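Local structure of hypothetical protein ebhA (Staphylococcus aureus, 2DGJ) at residues L149-S154 and A196-E201; N157-A162 and N188-A193. The protein probably serves as a cell wall-associated adhesin that binds extracellular matrix, this piece being a rod-like string of three-helix bundles with FIVAR and GA modules. One frame throughout, in Å; residues are numbered along the deposited sequence.

Interaction 1: L149-S154 and A196-E201; sequences LDADES and ALNGAE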
ATOM      1  N   LEU A 149      37.040 -23.639  16.251  1.00 13.66           N
ATOM      2  CA  LEU A 149      37.719 -24.458  17.245  1.00 13.87           C
ATOM      3  C   LEU A 149      38.798 -23.728  18.037  1.00 14.14           C
ATOM      4  O   LEU A 149      38.819 -23.801  19.263  1.00 14.33           O
ATOM      5  CB  LEU A 149      38.322 -25.694  16.574  1.00 13.68           C
ATOM      6  CG  LEU A 149      37.551 -27.019  16.670  1.00 13.75           C
ATOM      7  CD1 LEU A 149      36.097 -26.791  17.048  1.00 13.50           C
ATOM      8  CD2 LEU A 149      37.651 -27.743  15.340  1.00 13.41           C
ATOM      9  N   ASP A 150      39.693 -23.025  17.345  1.00 14.35           N
ATOM     10  CA  ASP A 150      40.759 -22.300  18.034  1.00 14.59           C
ATOM     11  C   ASP A 150      40.387 -20.862  18.369  1.00 14.78           C
ATOM     12  O   ASP A 150      41.257 -20.041  18.658  1.00 14.81           O
ATOM     13  CB  ASP A 150      42.055 -22.312  17.211  1.00 14.43           C
ATOM     14  CG  ASP A 150      42.744 -23.663  17.229  1.00 14.28           C
ATOM     15  OD1 ASP A 150      42.478 -24.446  18.162  1.00 14.25           O
ATOM     16  OD2 ASP A 150      43.559 -23.942  16.324  1.00 14.20           O
ATOM     17  N   ALA A 151      39.098 -20.560  18.328  1.00 14.98           N
ATOM     18  CA  ALA A 151      38.633 -19.216  18.648  1.00 15.15           C
ATOM     19  C   ALA A 151      38.621 -19.091  20.163  1.00 15.28           C
ATOM     20  O   ALA A 151      38.471 -20.096  20.859  1.00 15.31           O
ATOM     21  CB  ALA A 151      37.230 -19.009  18.095  1.00 15.11           C
ATOM     22  N   ASP A 152      38.786 -17.874  20.681  1.00 15.41           N
ATOM     23  CA  ASP A 152      38.757 -17.680  22.126  1.00 15.55           C
ATOM     24  C   ASP A 152      37.483 -18.345  22.653  1.00 15.67           C
ATOM     25  O   ASP A 152      36.414 -18.219  22.052  1.00 15.77           O
ATOM     26  CB  ASP A 152      38.751 -16.189  22.469  1.00 15.56           C
ATOM     27  CG  ASP A 152      39.973 -15.463  21.940  1.00 15.73           C
ATOM     28  OD1 ASP A 152      41.089 -16.001  22.094  1.00 16.12           O
ATOM     29  OD2 ASP A 152      39.825 -14.355  21.378  1.00 15.69           O
ATOM     30  N   GLU A 153      37.595 -19.053  23.768  1.00 15.68           N
ATOM     31  CA  GLU A 153      36.446 -19.739  24.337  1.00 15.82           C
ATOM     32  C   GLU A 153      35.195 -18.874  24.448  1.00 15.74           C
ATOM     33  O   GLU A 153      34.093 -19.351  24.184  1.00 15.78           O
ATOM     34  CB  GLU A 153      36.794 -20.319  25.711  1.00 16.03           C
ATOM     35  CG  GLU A 153      35.577 -20.819  26.477  1.00 16.70           C
ATOM     36  CD  GLU A 153      35.935 -21.683  27.670  1.00 17.00           C
ATOM     37  OE1 GLU A 153      36.929 -21.382  28.366  1.00 17.30           O
ATOM     38  OE2 GLU A 153      35.207 -22.666  27.917  1.00 17.50           O
ATOM     39  N   SER A 154      35.355 -17.613  24.840  1.00 15.60           N
ATOM     40  CA  SER A 154      34.202 -16.728  24.979  1.00 15.54           C
ATOM     41  C   SER A 154      33.544 -16.519  23.624  1.00 15.48           C
ATOM     42  O   SER A 154      32.320 -16.418  23.530  1.00 15.51           O
ATOM     43  CB  SER A 154      34.611 -15.372  25.558  1.00 15.51           C
ATOM     44  OG  SER A 154      35.207 -14.557  24.565  1.00 15.83           O
ATOM     45  N   ALA A 196      33.131 -12.983  14.541  1.00 17.72           N
ATOM     46  CA  ALA A 196      34.040 -12.751  15.653  1.00 17.61           C
ATOM     47  C   ALA A 196      35.042 -13.896  15.838  1.00 17.57           C
ATOM     48  O   ALA A 196      36.141 -13.674  16.352  1.00 17.61           O
ATOM     49  CB  ALA A 196      33.238 -12.533  16.938  1.00 17.62           C
ATOM     50  N   LEU A 197      34.662 -15.111  15.435  1.00 17.41           N
ATOM     51  CA  LEU A 197      35.553 -16.270  15.561  1.00 17.18           C
ATOM     52  C   LEU A 197      36.949 -15.870  15.104  1.00 17.02           C
ATOM     53  O   LEU A 197      37.114 -15.380  13.997  1.00 16.96           O
ATOM     54  CB  LEU A 197      35.043 -17.443  14.717  1.00 17.13           C
ATOM     55  CG  LEU A 197      33.982 -18.389  15.298  1.00 17.17           C
ATOM     56  CD1 LEU A 197      33.696 -18.067  16.763  1.00 16.96           C
ATOM     57  CD2 LEU A 197      32.721 -18.280  14.467  1.00 17.13           C
ATOM     58  N   ASN A 198      37.952 -16.092  15.949  1.00 16.88           N
ATOM     59  CA  ASN A 198      39.317 -15.687  15.621  1.00 16.71           C
ATOM     60  C   ASN A 198      40.369 -16.793  15.677  1.00 16.67           C
ATOM     61  O   ASN A 198      41.558 -16.519  15.876  1.00 16.45           O
ATOM     62  CB  ASN A 198      39.734 -14.535  16.551  1.00 16.53           C
ATOM     63  CG  ASN A 198      39.718 -14.933  18.017  1.00 16.52           C
ATOM     64  OD1 ASN A 198      38.992 -15.843  18.422  1.00 16.33           O
ATOM     65  ND2 ASN A 198      40.511 -14.234  18.827  1.00 16.47           N
ATOM     66  N   GLY A 199      39.940 -18.036  15.493  1.00 16.75           N
ATOM     67  CA  GLY A 199      40.885 -19.138  15.522  1.00 16.73           C
ATOM     68  C   GLY A 199      42.007 -18.924  14.525  1.00 16.86           C
ATOM     69  O   GLY A 199      43.165 -19.243  14.798  1.00 16.91           O
ATOM     70  N   ALA A 200      41.666 -18.384  13.359  1.00 16.93           N
ATOM     71  CA  ALA A 200      42.645 -18.125  12.310  1.00 17.08           C
ATOM     72  C   ALA A 200      43.724 -17.178  12.815  1.00 17.18           C
ATOM     73  O   ALA A 200      44.916 -17.402  12.592  1.00 17.17           O
ATOM     74  CB  ALA A 200      41.953 -17.534  11.099  1.00 16.96           C
ATOM     75  N   GLU A 201      43.301 -16.114  13.493  1.00 17.36           N
ATOM     76  CA  GLU A 201      44.239 -15.135  14.030  1.00 17.53           C
ATOM     77  C   GLU A 201      45.031 -15.661  15.221  1.00 17.52           C
ATOM     78  O   GLU A 201      46.205 -15.352  15.368  1.00 17.70           O
ATOM     79  CB  GLU A 201      43.511 -13.850  14.428  1.00 17.69           C
ATOM     80  CG  GLU A 201      42.985 -13.058  13.246  1.00 18.03           C
ATOM     81  CD  GLU A 201      41.523 -13.337  12.942  1.00 18.27           C
ATOM     82  OE1 GLU A 201      41.092 -14.506  13.046  1.00 18.59           O
ATOM     83  OE2 GLU A 201      40.806 -12.381  12.585  1.00 18.27           O
TER

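Interaction 2: N157-A162 and N188-A193; sequences NAYTQA and NAVTRA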
ATOM      1  N   ASN A 157      31.680 -19.714  22.526  1.00 15.49           N
ATOM      2  CA  ASN A 157      30.449 -19.812  23.301  1.00 15.49           C
ATOM      3  C   ASN A 157      29.379 -18.858  22.792  1.00 15.38           C
ATOM      4  O   ASN A 157      28.197 -19.199  22.765  1.00 15.37           O
ATOM      5  CB  ASN A 157      30.735 -19.531  24.780  1.00 15.80           C
ATOM      6  CG  ASN A 157      31.353 -20.722  25.492  1.00 16.27           C
ATOM      7  OD1 ASN A 157      31.845 -21.656  24.854  1.00 16.54           O
ATOM      8  ND2 ASN A 157      31.336 -20.691  26.824  1.00 16.39           N
ATOM      9  N   ALA A 158      29.797 -17.664  22.385  1.00 15.27           N
ATOM     10  CA  ALA A 158      28.863 -16.667  21.883  1.00 15.27           C
ATOM     11  C   ALA A 158      28.212 -17.159  20.599  1.00 15.20           C
ATOM     12  O   ALA A 158      27.026 -16.937  20.371  1.00 15.21           O
ATOM     13  CB  ALA A 158      29.585 -15.348  21.640  1.00 15.35           C
ATOM     14  N   TYR A 159      28.995 -17.835  19.766  1.00 15.11           N
ATOM     15  CA  TYR A 159      28.495 -18.359  18.502  1.00 14.99           C
ATOM     16  C   TYR A 159      27.522 -19.512  18.737  1.00 15.00           C
ATOM     17  O   TYR A 159      26.433 -19.540  18.169  1.00 14.87           O
ATOM     18  CB  TYR A 159      29.657 -18.837  17.627  1.00 14.80           C
ATOM     19  CG  TYR A 159      29.202 -19.435  16.311  1.00 14.66           C
ATOM     20  CD1 TYR A 159      28.605 -18.638  15.337  1.00 14.68           C
ATOM     21  CD2 TYR A 159      29.337 -20.798  16.056  1.00 14.48           C
ATOM     22  CE1 TYR A 159      28.150 -19.186  14.139  1.00 14.68           C
ATOM     23  CE2 TYR A 159      28.888 -21.356  14.866  1.00 14.58           C
ATOM     24  CZ  TYR A 159      28.294 -20.544  13.912  1.00 14.65           C
ATOM     25  OH  TYR A 159      27.850 -21.085  12.727  1.00 14.68           O
ATOM     26  N   THR A 160      27.927 -20.469  19.566  1.00 15.07           N
ATOM     27  CA  THR A 160      27.082 -21.618  19.868  1.00 15.32           C
ATOM     28  C   THR A 160      25.746 -21.156  20.439  1.00 15.40           C
ATOM     29  O   THR A 160      24.701 -21.733  20.151  1.00 15.24           O
ATOM     30  CB  THR A 160      27.765 -22.554  20.887  1.00 15.29           C
ATOM     31  OG1 THR A 160      28.868 -23.221  20.258  1.00 15.30           O
ATOM     32  CG2 THR A 160      26.768 -23.590  21.419  1.00 15.39           C
ATOM     33  N   GLN A 161      25.791 -20.109  21.252  1.00 15.61           N
ATOM     34  CA  GLN A 161      24.591 -19.569  21.874  1.00 15.94           C
ATOM     35  C   GLN A 161      23.691 -18.967  20.799  1.00 15.92           C
ATOM     36  O   GLN A 161      22.506 -19.307  20.701  1.00 15.85           O
ATOM     37  CB  GLN A 161      24.979 -18.505  22.900  1.00 16.39           C
ATOM     38  CG  GLN A 161      23.859 -18.128  23.867  1.00 17.18           C
ATOM     39  CD  GLN A 161      24.334 -17.183  24.961  1.00 17.74           C
ATOM     40  OE1 GLN A 161      23.583 -16.854  25.875  1.00 18.07           O
ATOM     41  NE2 GLN A 161      25.589 -16.744  24.873  1.00 18.06           N
ATOM     42  N   ALA A 162      24.266 -18.078  19.992  1.00 15.81           N
ATOM     43  CA  ALA A 162      23.528 -17.419  18.921  1.00 15.72           C
ATOM     44  C   ALA A 162      22.764 -18.415  18.055  1.00 15.64           C
ATOM     45  O   ALA A 162      21.564 -18.265  17.844  1.00 15.54           O
ATOM     46  CB  ALA A 162      24.480 -16.614  18.055  1.00 15.69           C
ATOM     47  N   ASN A 188      21.284 -10.832  13.798  1.00 19.07           N
ATOM     48  CA  ASN A 188      22.474 -10.053  14.107  1.00 19.01           C
ATOM     49  C   ASN A 188      23.389 -10.826  15.047  1.00 18.84           C
ATOM     50  O   ASN A 188      24.610 -10.775  14.909  1.00 18.89           O
ATOM     51  CB  ASN A 188      22.087  -8.720  14.744  1.00 19.14           C
ATOM     52  CG  ASN A 188      21.711  -7.671  13.721  1.00 19.51           C
ATOM     53  OD1 ASN A 188      22.566  -7.174  12.985  1.00 19.87           O
ATOM     54  ND2 ASN A 188      20.429  -7.332  13.659  1.00 19.77           N
ATOM     55  N   ALA A 189      22.788 -11.543  15.992  1.00 18.65           N
ATOM     56  CA  ALA A 189      23.539 -12.325  16.972  1.00 18.38           C
ATOM     57  C   ALA A 189      24.439 -13.333  16.281  1.00 18.22           C
ATOM     58  O   ALA A 189      25.625 -13.417  16.581  1.00 18.19           O
ATOM     59  CB  ALA A 189      22.583 -13.046  17.930  1.00 18.32           C
ATOM     60  N   VAL A 190      23.865 -14.092  15.353  1.00 18.13           N
ATOM     61  CA  VAL A 190      24.617 -15.098  14.610  1.00 18.10           C
ATOM     62  C   VAL A 190      25.717 -14.460  13.764  1.00 18.18           C
ATOM     63  O   VAL A 190      26.877 -14.867  13.827  1.00 18.21           O
ATOM     64  CB  VAL A 190      23.693 -15.908  13.674  1.00 17.97           C
ATOM     65  CG1 VAL A 190      24.503 -16.935  12.895  1.00 17.88           C
ATOM     66  CG2 VAL A 190      22.619 -16.599  14.480  1.00 17.76           C
ATOM     67  N   THR A 191      25.337 -13.459  12.974  1.00 18.30           N
ATOM     68  CA  THR A 191      26.260 -12.755  12.095  1.00 18.40           C
ATOM     69  C   THR A 191      27.484 -12.200  12.819  1.00 18.51           C
ATOM     70  O   THR A 191      28.616 -12.476  12.435  1.00 18.58           O
ATOM     71  CB  THR A 191      25.556 -11.591  11.371  1.00 18.45           C
ATOM     72  OG1 THR A 191      24.471 -12.096  10.582  1.00 18.44           O
ATOM     73  CG2 THR A 191      26.540 -10.871  10.465  1.00 18.35           C
ATOM     74  N   ARG A 192      27.258 -11.409  13.861  1.00 18.63           N
ATOM     75  CA  ARG A 192      28.363 -10.819  14.608  1.00 18.77           C
ATOM     76  C   ARG A 192      29.194 -11.827  15.406  1.00 18.64           C
ATOM     77  O   ARG A 192      30.417 -11.688  15.513  1.00 18.59           O
ATOM     78  CB  ARG A 192      27.828  -9.705  15.517  1.00 19.14           C
ATOM     79  CG  ARG A 192      27.384  -8.502  14.693  1.00 19.82           C
ATOM     80  CD  ARG A 192      26.809  -7.344  15.495  1.00 20.34           C
ATOM     81  NE  ARG A 192      26.591  -6.196  14.612  1.00 20.81           N
ATOM     82  CZ  ARG A 192      25.896  -5.107  14.931  1.00 20.97           C
ATOM     83  NH1 ARG A 192      25.319  -5.004  16.122  1.00 21.24           N
ATOM     84  NH2 ARG A 192      25.766  -4.122  14.047  1.00 20.90           N
ATOM     85  N   ALA A 193      28.540 -12.846  15.952  1.00 18.40           N
ATOM     86  CA  ALA A 193      29.251 -13.863  16.720  1.00 18.29           C
ATOM     87  C   ALA A 193      30.149 -14.684  15.805  1.00 18.22           C
ATOM     88  O   ALA A 193      31.279 -15.008  16.157  1.00 18.32           O
ATOM     89  CB  ALA A 193      28.265 -14.776  17.425  1.00 18.23           C
TER

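Interaction 1: L149-S154 and A196-E201
The side-chain amide of N198 grips D152 at two points. The backbone N of D152 donates to N198 OD1 (3.0 Å), with the N-H pointing almost straight at the oxygen (163°). N198 ND2 donates to D152 OD2 at 2.6 Å, meeting the carboxylate from above its plane. The two side chains cross at about a right angle, their flat groups 68° apart. With chi1 at 61°, CG lies between the N198 backbone N and carbonyl carbon, and this brings the amide to D152. N202 ND2 donates to D152 OD1 and D150 O; Q146 NE2 and V238 N hold D150 OD2.

Packing around this polar centre is close and largely backbone against backbone. G199, with no side chain, lets the chains approach until its CA lies 3.9 Å from the CA of A151, and G199 CA makes a C-H...O contact to D150 O at 3.3 Å. A151 CB rests 3.6 Å from N198 OD1 and also touches L197 CD1 (3.9 Å).

The contact joins two interhelical turns: 149-154 leads from helix 146-149 into helix 153-170, and 196-201 from helix 180-194 into helix 199-215. D152 and N198 hold the N-cap positions, but neither side chain makes a capping bond. This junction with helix 199-215, largely within a GA module, is consistent with a connection between successive bundles, and L197 reaches back to Y148.

Interaction 2: N157-A162 and N188-A193
A193 CB packs against the backbone of helix 153-170, 3.7 Å from Y159 CA, within an antiparallel helix pair of a three-helix bundle that falls in a FIVAR domain. The axes of the short segments run at 153° to each other and approach to 8.6 Å, a close spacing allowed by the small alanines at the interface. A162 answers A193 from the other helix: its methyl sits over the A189-V190 peptide, 3.7 Å from A189 O, and also meets A189 CB (4.0 Å). A158 adds a looser methyl contact with A193 at the margin. No hydrogen bond crosses between the segments.

Y159 and V190 close one flank of this alanine seam. With CG anti to the backbone N (chi1 178°), the tyrosine ring extends along that flank and brings its edge near V190 O. It also packs on T142 and L143 of helix 139-144, while V190 touches I136. The outward-facing N188 and T191 bond to Q35 of the second subunit, so helix 180-194 has this bundle on one side and a neighbouring chain on another. Beside the seam, V190 CG2 lies 4.0 Å from A162 CB and 3.9 Å from A162 O.

Overall arrangement
Both interactions use helix 153-170. Interaction 2 packs its body against helix 180-194; interaction 1 ties the turn before it to the turn entering helix 199-215. Their centres are 12 Å apart, and interaction 2 is nested within the chain loop that interaction 1 closes. L197 and Y159 join them, with L197 CD2 4.1 Å from Y159 CG. Interaction 1 is buried and mainly polar, built on an Asp-Asn pair and close backbone packing, whereas interaction 2 is apolar, partly buried and edged by more accessible alanines. Both adjoin the second subunit, interaction 1 through packing and weak polar contacts with its K46, interaction 2 through firmer hydrogen bonds.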